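Local coordinates for outer membrane protein Omp121 (Bacteroides thetaiotaomicron, PDB 5FQ8) that probably imports nutrients across the outer membrane as a calcium-binding, TonB-dependent beta-barrel transporter working with a surface lipoprotein, at residues 196-201 with 845-850; 234-239 with 339-344. All coordinates share one frame; numbering follows the deposited sequence.

Contact 1 of 2, residues 196-201 with 845-850; sequences NEFGMG and QTAYND. With CA (calcium ion), chain N.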
# COMPACT_ATOMS: atom_id res chain seq x y z
N ASN B 196 -40.05 -17.09 18.61
CA ASN B 196 -40.90 -15.93 18.37
C ASN B 196 -41.72 -15.58 19.61
O ASN B 196 -42.82 -15.05 19.50
CB ASN B 196 -41.83 -16.12 17.17
CG ASN B 196 -41.08 -16.18 15.84
OD1 ASN B 196 -40.58 -15.16 15.35
ND2 ASN B 196 -41.04 -17.35 15.23
N GLU B 197 -41.18 -15.87 20.79
CA GLU B 197 -41.90 -15.64 22.03
C GLU B 197 -41.54 -14.32 22.69
O GLU B 197 -42.42 -13.65 23.23
CB GLU B 197 -41.63 -16.80 22.99
CG GLU B 197 -42.70 -17.03 24.03
CD GLU B 197 -42.40 -18.20 24.94
OE1 GLU B 197 -41.55 -19.03 24.58
OE2 GLU B 197 -43.03 -18.28 26.01
N PHE B 198 -40.27 -13.92 22.62
CA PHE B 198 -39.78 -12.72 23.30
C PHE B 198 -39.09 -11.80 22.30
O PHE B 198 -38.50 -12.25 21.32
CB PHE B 198 -38.82 -13.08 24.43
CG PHE B 198 -39.25 -14.27 25.24
CD1 PHE B 198 -40.09 -14.11 26.33
CD2 PHE B 198 -38.80 -15.53 24.93
CE1 PHE B 198 -40.48 -15.19 27.07
CE2 PHE B 198 -39.18 -16.62 25.67
CZ PHE B 198 -40.02 -16.45 26.74
N GLY B 199 -39.14 -10.50 22.57
CA GLY B 199 -38.63 -9.51 21.66
C GLY B 199 -37.41 -8.78 22.18
O GLY B 199 -36.68 -9.26 23.05
N MET B 200 -37.19 -7.59 21.61
CA MET B 200 -35.98 -6.82 21.87
C MET B 200 -35.81 -6.55 23.35
O MET B 200 -36.71 -6.02 24.00
CB MET B 200 -36.06 -5.50 21.11
CG MET B 200 -34.95 -4.51 21.42
SD MET B 200 -35.16 -3.05 20.44
CE MET B 200 -36.88 -2.75 20.68
N GLY B 201 -34.65 -6.89 23.87
CA GLY B 201 -34.30 -6.52 25.22
C GLY B 201 -33.11 -7.31 25.70
O GLY B 201 -32.57 -8.16 25.00
N GLN B 845 -34.14 -22.81 20.97
CA GLN B 845 -33.62 -23.42 22.18
C GLN B 845 -33.58 -22.45 23.35
O GLN B 845 -33.82 -22.85 24.49
CB GLN B 845 -32.23 -23.98 21.94
CG GLN B 845 -32.20 -25.28 21.20
CD GLN B 845 -32.28 -25.09 19.73
OE1 GLN B 845 -32.65 -24.03 19.26
NE2 GLN B 845 -31.92 -26.11 18.98
N THR B 846 -33.29 -21.17 23.11
CA THR B 846 -33.13 -20.27 24.24
C THR B 846 -34.46 -19.94 24.91
O THR B 846 -34.45 -19.29 25.96
CB THR B 846 -32.42 -18.98 23.83
OG1 THR B 846 -33.30 -18.17 23.05
CG2 THR B 846 -31.17 -19.28 23.05
N ALA B 847 -35.57 -20.37 24.33
CA ALA B 847 -36.86 -20.19 24.98
C ALA B 847 -37.15 -21.29 25.99
O ALA B 847 -38.30 -21.47 26.36
CB ALA B 847 -37.95 -20.11 23.92
N TYR B 848 -36.11 -21.95 26.50
CA TYR B 848 -36.22 -23.27 27.10
C TYR B 848 -37.22 -23.35 28.25
O TYR B 848 -38.10 -24.21 28.26
CB TYR B 848 -34.84 -23.72 27.57
CG TYR B 848 -34.83 -24.78 28.63
CD1 TYR B 848 -35.06 -26.09 28.32
CD2 TYR B 848 -34.52 -24.46 29.95
CE1 TYR B 848 -35.03 -27.06 29.26
CE2 TYR B 848 -34.48 -25.42 30.90
CZ TYR B 848 -34.74 -26.72 30.55
OH TYR B 848 -34.71 -27.70 31.51
N ASN B 849 -37.07 -22.53 29.27
CA ASN B 849 -37.91 -22.70 30.43
C ASN B 849 -38.99 -21.65 30.50
O ASN B 849 -39.39 -21.24 31.58
CB ASN B 849 -37.06 -22.70 31.70
CG ASN B 849 -37.77 -23.28 32.88
OD1 ASN B 849 -37.93 -24.48 32.98
ND2 ASN B 849 -38.18 -22.44 33.81
N ASP B 850 -39.46 -21.20 29.34
CA ASP B 850 -40.25 -19.98 29.26
C ASP B 850 -39.50 -18.84 29.93
O ASP B 850 -40.08 -17.84 30.37
CB ASP B 850 -41.64 -20.17 29.87
CG ASP B 850 -42.40 -21.29 29.21
OD1 ASP B 850 -41.78 -22.32 28.87
OD2 ASP B 850 -43.63 -21.13 29.09
CA CA N . -42.49 -22.52 27.00
O HOH W 1 -42.32 -23.70 25.06

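Contact 2 of 2, residues 234-239 with 339-344; sequences KLKPYV and RDISII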
# COMPACT_ATOMS: atom_id res chain seq x y z
N LYS B 234 -39.46 5.93 16.70
CA LYS B 234 -40.45 5.03 16.12
C LYS B 234 -41.17 4.24 17.20
O LYS B 234 -40.60 3.90 18.24
CB LYS B 234 -39.81 4.08 15.11
CG LYS B 234 -39.68 4.66 13.72
CD LYS B 234 -39.02 3.70 12.76
CE LYS B 234 -38.92 4.28 11.37
NZ LYS B 234 -38.42 3.28 10.40
N LEU B 235 -42.43 3.93 16.92
CA LEU B 235 -43.35 3.31 17.86
C LEU B 235 -44.16 2.27 17.11
O LEU B 235 -44.76 2.58 16.08
CB LEU B 235 -44.28 4.36 18.46
CG LEU B 235 -45.36 3.93 19.42
CD1 LEU B 235 -44.73 3.59 20.73
CD2 LEU B 235 -46.32 5.06 19.59
N LYS B 236 -44.18 1.04 17.62
CA LYS B 236 -44.71 -0.10 16.89
C LYS B 236 -45.32 -1.07 17.88
O LYS B 236 -44.94 -1.10 19.05
CB LYS B 236 -43.62 -0.79 16.06
CG LYS B 236 -42.94 -1.93 16.75
CD LYS B 236 -41.87 -2.49 15.85
CE LYS B 236 -41.29 -3.76 16.43
NZ LYS B 236 -41.67 -3.98 17.87
N PRO B 237 -46.26 -1.91 17.44
CA PRO B 237 -46.80 -2.93 18.33
C PRO B 237 -45.77 -4.00 18.61
O PRO B 237 -45.05 -4.46 17.72
CB PRO B 237 -47.99 -3.49 17.55
CG PRO B 237 -48.24 -2.52 16.45
CD PRO B 237 -46.93 -1.92 16.13
N TYR B 238 -45.69 -4.40 19.87
CA TYR B 238 -44.69 -5.36 20.33
C TYR B 238 -45.15 -6.77 19.95
O TYR B 238 -45.75 -7.50 20.74
CB TYR B 238 -44.46 -5.20 21.82
CG TYR B 238 -43.22 -5.87 22.34
CD1 TYR B 238 -42.02 -5.75 21.67
CD2 TYR B 238 -43.25 -6.61 23.51
CE1 TYR B 238 -40.88 -6.35 22.13
CE2 TYR B 238 -42.12 -7.22 23.98
CZ TYR B 238 -40.94 -7.08 23.28
OH TYR B 238 -39.79 -7.67 23.72
N VAL B 239 -44.89 -7.14 18.70
CA VAL B 239 -45.28 -8.44 18.17
C VAL B 239 -44.11 -9.05 17.45
O VAL B 239 -43.15 -8.36 17.09
CB VAL B 239 -46.49 -8.35 17.22
CG1 VAL B 239 -47.72 -7.86 17.94
CG2 VAL B 239 -46.18 -7.45 16.07
N ARG B 339 -36.38 -10.30 17.37
CA ARG B 339 -37.42 -11.02 16.65
C ARG B 339 -38.58 -10.13 16.26
O ARG B 339 -39.40 -10.55 15.45
CB ARG B 339 -37.96 -12.18 17.48
CG ARG B 339 -36.92 -13.15 17.93
CD ARG B 339 -36.21 -13.79 16.78
NE ARG B 339 -37.17 -14.39 15.87
CZ ARG B 339 -37.28 -14.08 14.59
NH1 ARG B 339 -36.48 -13.19 14.04
NH2 ARG B 339 -38.20 -14.68 13.85
N ASP B 340 -38.69 -8.93 16.80
CA ASP B 340 -39.83 -8.08 16.51
C ASP B 340 -39.55 -7.00 15.49
O ASP B 340 -40.47 -6.29 15.09
CB ASP B 340 -40.32 -7.42 17.80
CG ASP B 340 -39.25 -6.61 18.46
OD1 ASP B 340 -38.27 -7.20 18.96
OD2 ASP B 340 -39.39 -5.37 18.49
N ILE B 341 -38.30 -6.85 15.06
CA ILE B 341 -37.86 -5.73 14.24
C ILE B 341 -37.97 -6.10 12.77
O ILE B 341 -37.59 -7.19 12.36
CB ILE B 341 -36.42 -5.33 14.60
CG1 ILE B 341 -36.35 -4.87 16.05
CG2 ILE B 341 -35.95 -4.24 13.67
CD1 ILE B 341 -37.30 -3.77 16.37
N SER B 342 -38.50 -5.18 11.98
CA SER B 342 -38.67 -5.41 10.55
C SER B 342 -37.37 -5.10 9.82
O SER B 342 -36.99 -3.94 9.70
CB SER B 342 -39.80 -4.54 10.01
OG SER B 342 -39.92 -4.66 8.61
N ILE B 343 -36.71 -6.14 9.31
CA ILE B 343 -35.43 -5.95 8.62
C ILE B 343 -35.63 -5.25 7.29
O ILE B 343 -34.90 -4.31 6.96
CB ILE B 343 -34.73 -7.30 8.43
CG1 ILE B 343 -34.35 -7.88 9.77
CG2 ILE B 343 -33.48 -7.13 7.63
CD1 ILE B 343 -33.52 -9.10 9.61
N ILE B 344 -36.58 -5.70 6.47
CA ILE B 344 -36.74 -5.06 5.17
C ILE B 344 -37.22 -3.64 5.31
O ILE B 344 -37.25 -2.89 4.32
CB ILE B 344 -37.69 -5.85 4.26
CG1 ILE B 344 -39.08 -5.87 4.87
CG2 ILE B 344 -37.15 -7.22 3.98
CD1 ILE B 344 -40.03 -6.70 4.10

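Contact 1 of 2, residues 196-201 with 845-850
Phe198 and Glu197 reach across together to Ala847 and Asp850. Two loops meet here, one after strand 177-188 and one after helix 832-839. They share no hydrogen bond. The apolar part is small. Phe198 CE2 lies 4.1 Å from Ala847 CB, and the methyl sits at the edge of the ring, near its plane. Phe198 CZ comes within 3.9 Å of Asp850 O, which lies obliquely to the ring. One face of the ring carries CB of Glu197 from its own segment, 3.6 Å above the plane and displaced toward the rim.

Glu197 has CG anti to the backbone N (chi1 -155°) and is fully extended beyond it. This brings OE1 alongside the methyl of Ala847, 3.8 Å from Ala847 CB. The other oxygen, OE2, forms a salt bridge with Arg217.

Residues 847 to 850 make a type I beta turn, closed by Asp850 N to Ala847 O. At its end, Asp850 places CG beside its backbone N (chi1 -57°). Its carboxylate grips a calcium ion with both oxygens, OD1 at 2.0 Å and OD2 at 2.8 Å, and one water also binds the metal. Glu197 and Asp850 are both ligands of a calcium site seen in this protein. In this arrangement Glu197 OE2 stays 4.4 Å from the calcium ion, outside its first shell.

Glu197 OE2 lies 4.2 Å from Asp850 OD2, a near approach of like charges without direct contact. A basic side chain of another protein chain also bonds to Asp850 OD2. Two like charges this close would probably repel. The two acids are probably made compatible by Arg217, which also bonds weakly to Asp850 O, and by the calcium ion and basic group beside Asp850.

Contact 2 of 2, residues 234-239 with 339-344
Lys236 and Asp340 form a salt bridge at the end of a small antiparallel sheet. Strand 232-237 is the middle of its three strands, and an inverse gamma turn centred on Tyr238 follows. Lys236 NZ gives a hydrogen bond of 2.7 Å to Asp340 OD2, on the lone pair turned away from the other oxygen. The two side chains cross at about a right angle. The lysine is modelled bent at its last torsion, with NZ toward the acid. With CG between its backbone N and carbonyl carbon (chi1 58°), Asp340 brings OD2 to the lysine ammonium.

Tyr238 borders the same carboxylate, with CE1 4.0 Å from Asp340 CG and the two planes 73° apart. On the aliphatic side, Ile341 CD1 touches Lys236 CE at 4.0 Å. A methionine at Lys236 would probably leave the buried Asp340 OD2 without its cationic mate.

Farther out, Lys236 also makes a cation-pi contact with Trp225 of the adjacent strand. Tyr238 is held by the rings of Phe218 and His206, the latter edge-to-face. Beyond them, Lys234 and Leu235 pair with a strand of the BT_2262 lipoprotein, so the sheet continues into that subunit. Within the turn, Pro237 O accepts weak bonds from Val239 N at 2.9 Å and from Lys236 NZ at 3.4 Å.

How the contacts relate
From the N terminus, the chain leaves strand 177-188 and enters 196-201, the first half of contact 1. It then forms the small sheet that holds 234-239. About a hundred residues later, after several barrel strands and helix 330-335, it returns at 339-344 and closes contact 2. Contact 1 closes only at 845-850, after most of the barrel strands, so the loop of contact 2 lies wholly within its larger loop. The two also touch directly. Asn196 OD1 is 2.9 Å from Arg339 NH2, a probable hydrogen bond, and Asp340 OD1 probably accepts one from Met200 N. Together they join early and late loops at one end of the barrel.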